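Alpha-1,2-mannosidase (Bacteroides thetaiotaomicron, PDB 2WW2) acts as a calcium-dependent family GH92 mannosidase of a human gut symbiont, hydrolysing alpha-linked mannose with inversion at the anomeric carbon. Local coordinates at residues Y292-F297 with T631-V636; R687-N692 with Q722-Q727. One frame throughout, in Å; residues are numbered along the deposited sequence.

In the fold
Contact 1 lies deep in the molecule, its centre about 6 Å from the centre of the chain, where the end of helix 281-294 meets the start of helix 632-640. Contact 2 is peripheral, about 33 Å from the chain centre, and joins strand 685-691 to the loop after strand 710-717. The two centres are 29 Å apart and the nearest atoms about 17 Å, so they do not touch; along the chain they follow in series. In contact 1 the side chain of Arg293 is about 4 Å from a glycerol, probably picked up in crystallisation, and about 9 Å from a sodium ion. Contact 2 borders a neighbouring copy of the protein in the assembly, through Gln722 and Gln723.

Contact 1. Residues Y292-F297 with T631-V636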
ATOM      1  N   TYR A 292      27.125   0.142 -22.690  1.00  7.59           N
ATOM      2  CA  TYR A 292      28.427   0.169 -22.002  1.00  8.44           C
ATOM      3  C   TYR A 292      28.422  -0.743 -20.781  1.00  9.36           C
ATOM      4  O   TYR A 292      29.343  -1.554 -20.593  1.00  9.08           O
ATOM      5  CB  TYR A 292      28.765   1.617 -21.602  1.00  7.92           C
ATOM      6  CG  TYR A 292      29.505   1.798 -20.301  1.00  8.27           C
ATOM      7  CD1 TYR A 292      30.896   1.684 -20.248  1.00  9.64           C
ATOM      8  CD2 TYR A 292      28.826   2.145 -19.131  1.00  8.69           C
ATOM      9  CE1 TYR A 292      31.597   1.878 -19.044  1.00  9.08           C
ATOM     10  CE2 TYR A 292      29.518   2.346 -17.922  1.00  9.76           C
ATOM     11  CZ  TYR A 292      30.901   2.219 -17.898  1.00  8.86           C
ATOM     12  OH  TYR A 292      31.582   2.408 -16.715  1.00  9.27           O
ATOM     13  N   ARG A 293      27.370  -0.634 -19.972  1.00 10.02           N
ATOM     14  CA  ARG A 293      27.270  -1.417 -18.747  1.00 11.97           C
ATOM     15  C   ARG A 293      27.260  -2.894 -19.109  1.00 12.04           C
ATOM     16  O   ARG A 293      27.825  -3.732 -18.410  1.00 11.54           O
ATOM     17  CB  ARG A 293      26.004  -1.017 -17.955  1.00 12.79           C
ATOM     18  CG  ARG A 293      25.947  -1.534 -16.521  1.00 18.17           C
ATOM     19  CD  ARG A 293      24.689  -1.059 -15.756  1.00 22.39           C
ATOM     20  NE  ARG A 293      24.630  -1.629 -14.407  1.00 26.95           N
ATOM     21  CZ  ARG A 293      24.561  -0.914 -13.283  1.00 28.07           C
ATOM     22  NH1 ARG A 293      24.512  -1.529 -12.109  1.00 28.08           N
ATOM     23  NH2 ARG A 293      24.524   0.419 -13.328  1.00 26.34           N
ATOM     24  N   THR A 294      26.638  -3.218 -20.237  1.00 12.01           N
ATOM     25  CA  THR A 294      26.506  -4.606 -20.637  1.00 11.20           C
ATOM     26  C   THR A 294      27.824  -5.220 -21.139  1.00 10.91           C
ATOM     27  O   THR A 294      28.020  -6.438 -21.062  1.00  9.84           O
ATOM     28  CB  THR A 294      25.430  -4.740 -21.737  1.00 12.37           C
ATOM     29  OG1 THR A 294      24.173  -4.246 -21.238  1.00 11.98           O
ATOM     30  CG2 THR A 294      25.295  -6.171 -22.169  1.00 12.46           C
ATOM     31  N   LEU A 295      28.736  -4.395 -21.648  1.00  9.10           N
ATOM     32  CA  LEU A 295      30.006  -4.910 -22.172  1.00  9.73           C
ATOM     33  C   LEU A 295      31.154  -5.012 -21.140  1.00  9.49           C
ATOM     34  O   LEU A 295      32.300  -5.269 -21.509  1.00 10.08           O
ATOM     35  CB  LEU A 295      30.493  -4.044 -23.338  1.00  8.90           C
ATOM     36  CG  LEU A 295      29.515  -3.843 -24.508  1.00 10.80           C
ATOM     37  CD1 LEU A 295      30.257  -3.198 -25.670  1.00  9.73           C
ATOM     38  CD2 LEU A 295      28.872  -5.177 -24.940  1.00  9.39           C
ATOM     39  N   LEU A 296      30.855  -4.759 -19.877  1.00  9.14           N
ATOM     40  CA  LEU A 296      31.871  -4.830 -18.823  1.00  9.34           C
ATOM     41  C   LEU A 296      32.134  -6.248 -18.311  1.00  9.88           C
ATOM     42  O   LEU A 296      33.295  -6.634 -18.131  1.00 10.43           O
ATOM     43  CB  LEU A 296      31.491  -3.919 -17.655  1.00  8.97           C
ATOM     44  CG  LEU A 296      31.498  -2.410 -17.950  1.00  9.86           C
ATOM     45  CD1 LEU A 296      30.930  -1.635 -16.746  1.00 10.24           C
ATOM     46  CD2 LEU A 296      32.893  -1.901 -18.348  1.00  8.73           C
ATOM     47  N   PHE A 297      31.070  -7.016 -18.058  1.00  9.84           N
ATOM     48  CA  PHE A 297      31.194  -8.347 -17.413  1.00  9.53           C
ATOM     49  C   PHE A 297      30.608  -9.422 -18.327  1.00  9.56           C
ATOM     50  O   PHE A 297      29.763  -9.124 -19.162  1.00 10.56           O
ATOM     51  CB  PHE A 297      30.398  -8.394 -16.093  1.00 10.11           C
ATOM     52  CG  PHE A 297      30.817  -7.366 -15.070  1.00  9.69           C
ATOM     53  CD1 PHE A 297      31.756  -7.692 -14.092  1.00 11.41           C
ATOM     54  CD2 PHE A 297      30.246  -6.104 -15.060  1.00 11.23           C
ATOM     55  CE1 PHE A 297      32.133  -6.769 -13.120  1.00 10.14           C
ATOM     56  CE2 PHE A 297      30.618  -5.151 -14.093  1.00 12.81           C
ATOM     57  CZ  PHE A 297      31.566  -5.485 -13.126  1.00 10.35           C
ATOM     58  N   THR A 631      18.829  -4.558 -15.627  1.00 13.81           N
ATOM     59  CA  THR A 631      18.052  -4.521 -16.846  1.00 13.23           C
ATOM     60  C   THR A 631      18.804  -3.837 -18.011  1.00 12.37           C
ATOM     61  O   THR A 631      18.201  -3.527 -19.015  1.00 11.99           O
ATOM     62  CB  THR A 631      16.716  -3.803 -16.637  1.00 13.58           C
ATOM     63  OG1 THR A 631      16.973  -2.416 -16.393  1.00 13.26           O
ATOM     64  CG2 THR A 631      15.948  -4.414 -15.448  1.00 14.37           C
ATOM     65  N   SER A 632      20.110  -3.621 -17.883  1.00 12.13           N
ATOM     66  CA  SER A 632      20.871  -2.963 -18.969  1.00 11.90           C
ATOM     67  C   SER A 632      20.697  -3.659 -20.342  1.00 10.73           C
ATOM     68  O   SER A 632      20.370  -3.020 -21.328  1.00  9.63           O
ATOM     69  CB  SER A 632      22.358  -2.828 -18.597  1.00 12.72           C
ATOM     70  OG  SER A 632      23.005  -4.109 -18.559  1.00 17.63           O
ATOM     71  N   ALA A 633      20.868  -4.973 -20.396  1.00 10.16           N
ATOM     72  CA  ALA A 633      20.717  -5.702 -21.660  1.00  9.85           C
ATOM     73  C   ALA A 633      19.250  -5.774 -22.091  1.00  9.10           C
ATOM     74  O   ALA A 633      18.929  -5.777 -23.296  1.00  8.78           O
ATOM     75  CB  ALA A 633      21.295  -7.113 -21.514  1.00  9.24           C
ATOM     76  N   TRP A 634      18.363  -5.827 -21.100  1.00  8.90           N
ATOM     77  CA  TRP A 634      16.931  -5.802 -21.357  1.00  9.08           C
ATOM     78  C   TRP A 634      16.590  -4.514 -22.123  1.00  9.07           C
ATOM     79  O   TRP A 634      15.836  -4.517 -23.104  1.00  8.63           O
ATOM     80  CB  TRP A 634      16.159  -5.859 -20.032  1.00  9.57           C
ATOM     81  CG  TRP A 634      14.666  -5.947 -20.188  1.00 10.06           C
ATOM     82  CD1 TRP A 634      13.901  -7.081 -20.127  1.00 12.52           C
ATOM     83  CD2 TRP A 634      13.757  -4.862 -20.425  1.00 10.08           C
ATOM     84  NE1 TRP A 634      12.574  -6.765 -20.312  1.00 13.11           N
ATOM     85  CE2 TRP A 634      12.460  -5.412 -20.491  1.00 11.38           C
ATOM     86  CE3 TRP A 634      13.912  -3.476 -20.564  1.00  9.39           C
ATOM     87  CZ2 TRP A 634      11.323  -4.626 -20.706  1.00 12.57           C
ATOM     88  CZ3 TRP A 634      12.784  -2.706 -20.795  1.00 10.93           C
ATOM     89  CH2 TRP A 634      11.510  -3.275 -20.854  1.00  9.87           C
ATOM     90  N   TYR A 635      17.184  -3.413 -21.697  1.00  8.66           N
ATOM     91  CA  TYR A 635      16.891  -2.137 -22.362  1.00  8.60           C
ATOM     92  C   TYR A 635      17.473  -2.120 -23.780  1.00  8.69           C
ATOM     93  O   TYR A 635      16.824  -1.658 -24.723  1.00  8.68           O
ATOM     94  CB  TYR A 635      17.429  -0.972 -21.539  1.00  8.40           C
ATOM     95  CG  TYR A 635      17.073   0.401 -22.108  1.00  8.68           C
ATOM     96  CD1 TYR A 635      15.961   1.114 -21.635  1.00  8.05           C
ATOM     97  CD2 TYR A 635      17.836   0.972 -23.109  1.00  7.70           C
ATOM     98  CE1 TYR A 635      15.628   2.367 -22.157  1.00  8.31           C
ATOM     99  CE2 TYR A 635      17.498   2.235 -23.642  1.00  8.72           C
ATOM    100  CZ  TYR A 635      16.404   2.909 -23.160  1.00  8.89           C
ATOM    101  OH  TYR A 635      16.094   4.143 -23.657  1.00  7.25           O
ATOM    102  N   VAL A 636      18.690  -2.630 -23.942  1.00  8.53           N
ATOM    103  CA  VAL A 636      19.315  -2.646 -25.277  1.00  8.75           C
ATOM    104  C   VAL A 636      18.481  -3.461 -26.262  1.00  8.72           C
ATOM    105  O   VAL A 636      18.110  -2.978 -27.327  1.00  8.52           O
ATOM    106  CB  VAL A 636      20.775  -3.158 -25.217  1.00  8.62           C
ATOM    107  CG1 VAL A 636      21.333  -3.357 -26.624  1.00  8.22           C
ATOM    108  CG2 VAL A 636      21.636  -2.145 -24.459  1.00  7.51           C
TER
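Thr294, in the last turn of helix 281-294, meets Ser632, the first residue of helix 632-640, in the helical catalytic domain, whose clan is known for the (alpha/alpha)6 barrel. The polar part of the contact is a pair of hydroxyls: Thr294 OG1 and Ser632 OG lie 2.9 Å apart, close enough for a probable hydrogen bond. With OG1 opposite the carbonyl carbon and beside its own backbone N (chi1 -59°), Thr294 also hydrogen-bonds Cys290 O, one turn back, so the same oxygen serves its own helix and faces helix 632-640. Ser632 OG stands between its backbone N and carbonyl carbon (chi1 69°), which turns it toward Thr294. The backbone Ala633 N lies 3.5 Å from Thr294 OG1, but the angle is too poor for a hydrogen bond.

The apolar contacts flank this pair. On one side the extended chain of Arg293 runs past the serine, its CD 4.1 Å from Ser632 CB, and carries the guanidinium on to Asn27 O through NH1, close to a bound glycerol. Tyr622, a sodium ligand, packs against both Arg293 and Ser632, while Leu341 of helix 338-345 packs on both Thr294 and Val636, closing the buried seam. On the other side, Thr294 CG2 rests 4.2 Å from Ala633 CB.

Contact 2. Residues R687-N692 with Q722-Q727; sequences RKALLN and QQRGTQ
Arg724 reaches out of its loop toward strand 685-691 and brings its far half slantwise against the strand at Arg687 to Ala689. Its CG is opposite the backbone N (chi1 174°) and the chain stays extended to NE, so the arm reaches the strand although the nearest CA atoms, those of Arg687 and Arg724, are 7.6 Å apart. The methylene comes first: Arg724 CD lies 3.6 Å from Arg687 O, a carbonyl that also accepts a hydrogen bond from Asn721 ND2. Further out, the guanidinium is turned steeply against its own chain (chi4 -77°) and meets the strand obliquely, with NH2 3.6 Å from Ala689 CB. That methyl points toward the loop, whereas the side chains of Arg687 and Lys688 start off away from it.

No direct hydrogen bond joins the two segments; a water does the work. It sits at the guanidinium edge, in plane, and accepts from Arg724 NE at 2.8 Å and from Ala689 N at 2.8 Å. The strand N-H is thereby satisfied, and NE is held in place beside it. NH2 has its own acceptor in Phe696 O; with the water on NE, this helps to fix the rotation of the group. Putting an alanine here would probably leave Phe696 O without this donor and cost the water its bond from NE.

At the loop's start, Gln722 bonds to the second subunit, OE1 to Ser59 N and NE2 to Thr57 O, and with Thr726 it touches Trp601 of helix 600-613. Within the six-stranded mixed sheet, strand 685-691 lies between 710-717 and the outermost strand 694-695; Arg687 and Lys688 both face Ser715 in a classic beta bulge, and Ala689 packs on Leu714 of strand 710-717.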
ATOM      1  N   ARG A 687       1.738  -1.444 -37.154  1.00 10.99           N
ATOM      2  CA  ARG A 687       0.563  -1.612 -38.012  1.00 11.64           C
ATOM      3  C   ARG A 687       0.839  -2.678 -39.066  1.00 12.49           C
ATOM      4  O   ARG A 687       0.002  -3.559 -39.319  1.00 12.94           O
ATOM      5  CB  ARG A 687       0.155  -0.292 -38.677  1.00 11.78           C
ATOM      6  CG  ARG A 687      -1.022  -0.437 -39.648  1.00 12.33           C
ATOM      7  CD  ARG A 687      -1.460   0.902 -40.245  1.00 15.38           C
ATOM      8  NE  ARG A 687      -0.375   1.564 -40.962  1.00 17.14           N
ATOM      9  CZ  ARG A 687      -0.019   1.286 -42.212  1.00 19.09           C
ATOM     10  NH1 ARG A 687      -0.666   0.351 -42.906  1.00 20.37           N
ATOM     11  NH2 ARG A 687       0.983   1.956 -42.775  1.00 18.68           N
ATOM     12  N   LYS A 688       2.012  -2.597 -39.681  1.00 13.04           N
ATOM     13  CA  LYS A 688       2.388  -3.513 -40.750  1.00 13.63           C
ATOM     14  C   LYS A 688       3.893  -3.750 -40.696  1.00 13.34           C
ATOM     15  O   LYS A 688       4.648  -2.874 -40.252  1.00 13.30           O
ATOM     16  CB  LYS A 688       2.003  -2.879 -42.095  1.00 13.75           C
ATOM     17  CG  LYS A 688       2.192  -3.777 -43.297  1.00 16.60           C
ATOM     18  CD  LYS A 688       1.851  -3.022 -44.597  1.00 18.88           C
ATOM     19  CE  LYS A 688       2.193  -3.883 -45.813  1.00 23.36           C
ATOM     20  NZ  LYS A 688       2.479  -3.080 -47.046  1.00 24.78           N
ATOM     21  N   ALA A 689       4.340  -4.919 -41.145  1.00 12.65           N
ATOM     22  CA  ALA A 689       5.782  -5.174 -41.249  1.00 12.79           C
ATOM     23  C   ALA A 689       6.158  -5.904 -42.548  1.00 12.91           C
ATOM     24  O   ALA A 689       5.419  -6.762 -43.033  1.00 12.53           O
ATOM     25  CB  ALA A 689       6.276  -5.959 -40.036  1.00 12.54           C
ATOM     26  N   LEU A 690       7.292  -5.517 -43.121  1.00 13.10           N
ATOM     27  CA  LEU A 690       7.940  -6.276 -44.178  1.00 13.16           C
ATOM     28  C   LEU A 690       9.277  -6.810 -43.661  1.00 12.98           C
ATOM     29  O   LEU A 690      10.069  -6.065 -43.064  1.00 13.34           O
ATOM     30  CB  LEU A 690       8.172  -5.397 -45.411  1.00 13.58           C
ATOM     31  CG  LEU A 690       6.983  -4.670 -46.043  1.00 14.03           C
ATOM     32  CD1 LEU A 690       7.465  -3.767 -47.167  1.00 16.38           C
ATOM     33  CD2 LEU A 690       5.946  -5.668 -46.572  1.00 15.75           C
ATOM     34  N   LEU A 691       9.522  -8.100 -43.857  1.00 12.08           N
ATOM     35  CA  LEU A 691      10.838  -8.662 -43.604  1.00 11.99           C
ATOM     36  C   LEU A 691      11.476  -8.950 -44.953  1.00 12.06           C
ATOM     37  O   LEU A 691      10.954  -9.759 -45.731  1.00 12.07           O
ATOM     38  CB  LEU A 691      10.753  -9.939 -42.771  1.00 11.99           C
ATOM     39  CG  LEU A 691      12.069 -10.672 -42.513  1.00 12.92           C
ATOM     40  CD1 LEU A 691      13.095  -9.787 -41.746  1.00  9.96           C
ATOM     41  CD2 LEU A 691      11.809 -11.966 -41.739  1.00 12.50           C
ATOM     42  N   ASN A 692      12.571  -8.256 -45.251  1.00 11.85           N
ATOM     43  CA  ASN A 692      13.210  -8.382 -46.548  1.00 12.30           C
ATOM     44  C   ASN A 692      12.189  -8.236 -47.682  1.00 13.05           C
ATOM     45  O   ASN A 692      12.246  -8.937 -48.696  1.00 12.69           O
ATOM     46  CB  ASN A 692      13.973  -9.706 -46.623  1.00 12.13           C
ATOM     47  CG  ASN A 692      14.999  -9.842 -45.498  1.00 12.04           C
ATOM     48  OD1 ASN A 692      15.021 -10.834 -44.769  1.00 12.56           O
ATOM     49  ND2 ASN A 692      15.833  -8.826 -45.339  1.00  7.97           N
ATOM     50  N   GLN A 722      -5.374  -4.869 -34.533  1.00 13.84           N
ATOM     51  CA  GLN A 722      -5.821  -6.075 -33.846  1.00 14.16           C
ATOM     52  C   GLN A 722      -5.979  -7.277 -34.761  1.00 13.94           C
ATOM     53  O   GLN A 722      -6.369  -8.348 -34.303  1.00 13.97           O
ATOM     54  CB  GLN A 722      -7.104  -5.803 -33.045  1.00 14.02           C
ATOM     55  CG  GLN A 722      -6.815  -4.986 -31.792  1.00 15.81           C
ATOM     56  CD  GLN A 722      -8.051  -4.475 -31.106  1.00 16.84           C
ATOM     57  OE1 GLN A 722      -9.145  -4.977 -31.319  1.00 20.07           O
ATOM     58  NE2 GLN A 722      -7.882  -3.474 -30.269  1.00 18.99           N
ATOM     59  N   GLN A 723      -5.693  -7.094 -36.048  1.00 14.06           N
ATOM     60  CA  GLN A 723      -5.748  -8.203 -37.003  1.00 15.07           C
ATOM     61  C   GLN A 723      -4.378  -8.778 -37.291  1.00 14.92           C
ATOM     62  O   GLN A 723      -4.257  -9.674 -38.123  1.00 15.65           O
ATOM     63  CB  GLN A 723      -6.345  -7.771 -38.342  1.00 15.47           C
ATOM     64  CG  GLN A 723      -7.584  -6.914 -38.249  1.00 18.02           C
ATOM     65  CD  GLN A 723      -8.417  -6.966 -39.498  1.00 21.40           C
ATOM     66  OE1 GLN A 723      -8.522  -5.977 -40.223  1.00 23.01           O
ATOM     67  NE2 GLN A 723      -9.022  -8.128 -39.766  1.00 23.11           N
ATOM     68  N   ARG A 724      -3.339  -8.240 -36.657  1.00 13.85           N
ATOM     69  CA  ARG A 724      -1.978  -8.662 -36.983  1.00 13.30           C
ATOM     70  C   ARG A 724      -1.354  -9.453 -35.845  1.00 13.08           C
ATOM     71  O   ARG A 724      -1.411  -9.044 -34.689  1.00 13.43           O
ATOM     72  CB  ARG A 724      -1.099  -7.434 -37.294  1.00 13.68           C
ATOM     73  CG  ARG A 724       0.344  -7.774 -37.499  1.00 12.75           C
ATOM     74  CD  ARG A 724       1.214  -6.564 -37.856  1.00 12.26           C
ATOM     75  NE  ARG A 724       2.535  -7.079 -38.195  1.00 10.71           N
ATOM     76  CZ  ARG A 724       3.417  -7.489 -37.296  1.00 11.72           C
ATOM     77  NH1 ARG A 724       3.137  -7.356 -36.011  1.00 11.81           N
ATOM     78  NH2 ARG A 724       4.578  -8.010 -37.681  1.00 11.64           N
ATOM     79  N   GLY A 725      -0.732 -10.577 -36.173  1.00 12.58           N
ATOM     80  CA  GLY A 725       0.015 -11.336 -35.177  1.00 12.05           C
ATOM     81  C   GLY A 725      -0.856 -12.129 -34.223  1.00 12.45           C
ATOM     82  O   GLY A 725      -0.434 -12.441 -33.108  1.00 11.32           O
ATOM     83  N   THR A 726      -2.068 -12.474 -34.662  1.00 12.38           N
ATOM     84  CA  THR A 726      -3.038 -13.130 -33.782  1.00 13.52           C
ATOM     85  C   THR A 726      -3.203 -14.627 -34.060  1.00 14.16           C
ATOM     86  O   THR A 726      -3.915 -15.318 -33.342  1.00 14.58           O
ATOM     87  CB  THR A 726      -4.427 -12.467 -33.910  1.00 13.90           C
ATOM     88  OG1 THR A 726      -4.879 -12.612 -35.258  1.00 14.57           O
ATOM     89  CG2 THR A 726      -4.344 -10.981 -33.574  1.00 13.76           C
ATOM     90  N   GLN A 727      -2.541 -15.138 -35.090  1.00 14.34           N
ATOM     91  CA  GLN A 727      -2.709 -16.544 -35.470  1.00 15.10           C
ATOM     92  C   GLN A 727      -1.682 -17.479 -34.824  1.00 14.83           C
ATOM     93  O   GLN A 727      -0.588 -17.063 -34.498  1.00 14.53           O
ATOM     94  CB  GLN A 727      -2.626 -16.674 -36.991  1.00 15.61           C
ATOM     95  CG  GLN A 727      -3.663 -15.842 -37.712  1.00 17.68           C
ATOM     96  CD  GLN A 727      -5.066 -16.216 -37.271  1.00 20.73           C
ATOM     97  OE1 GLN A 727      -5.480 -17.366 -37.418  1.00 21.36           O
ATOM     98  NE2 GLN A 727      -5.797 -15.252 -36.707  1.00 20.51           N
TER
HETATM   99  O   HOH W   1       2.578  -7.084 -41.031  1.00  9.79           O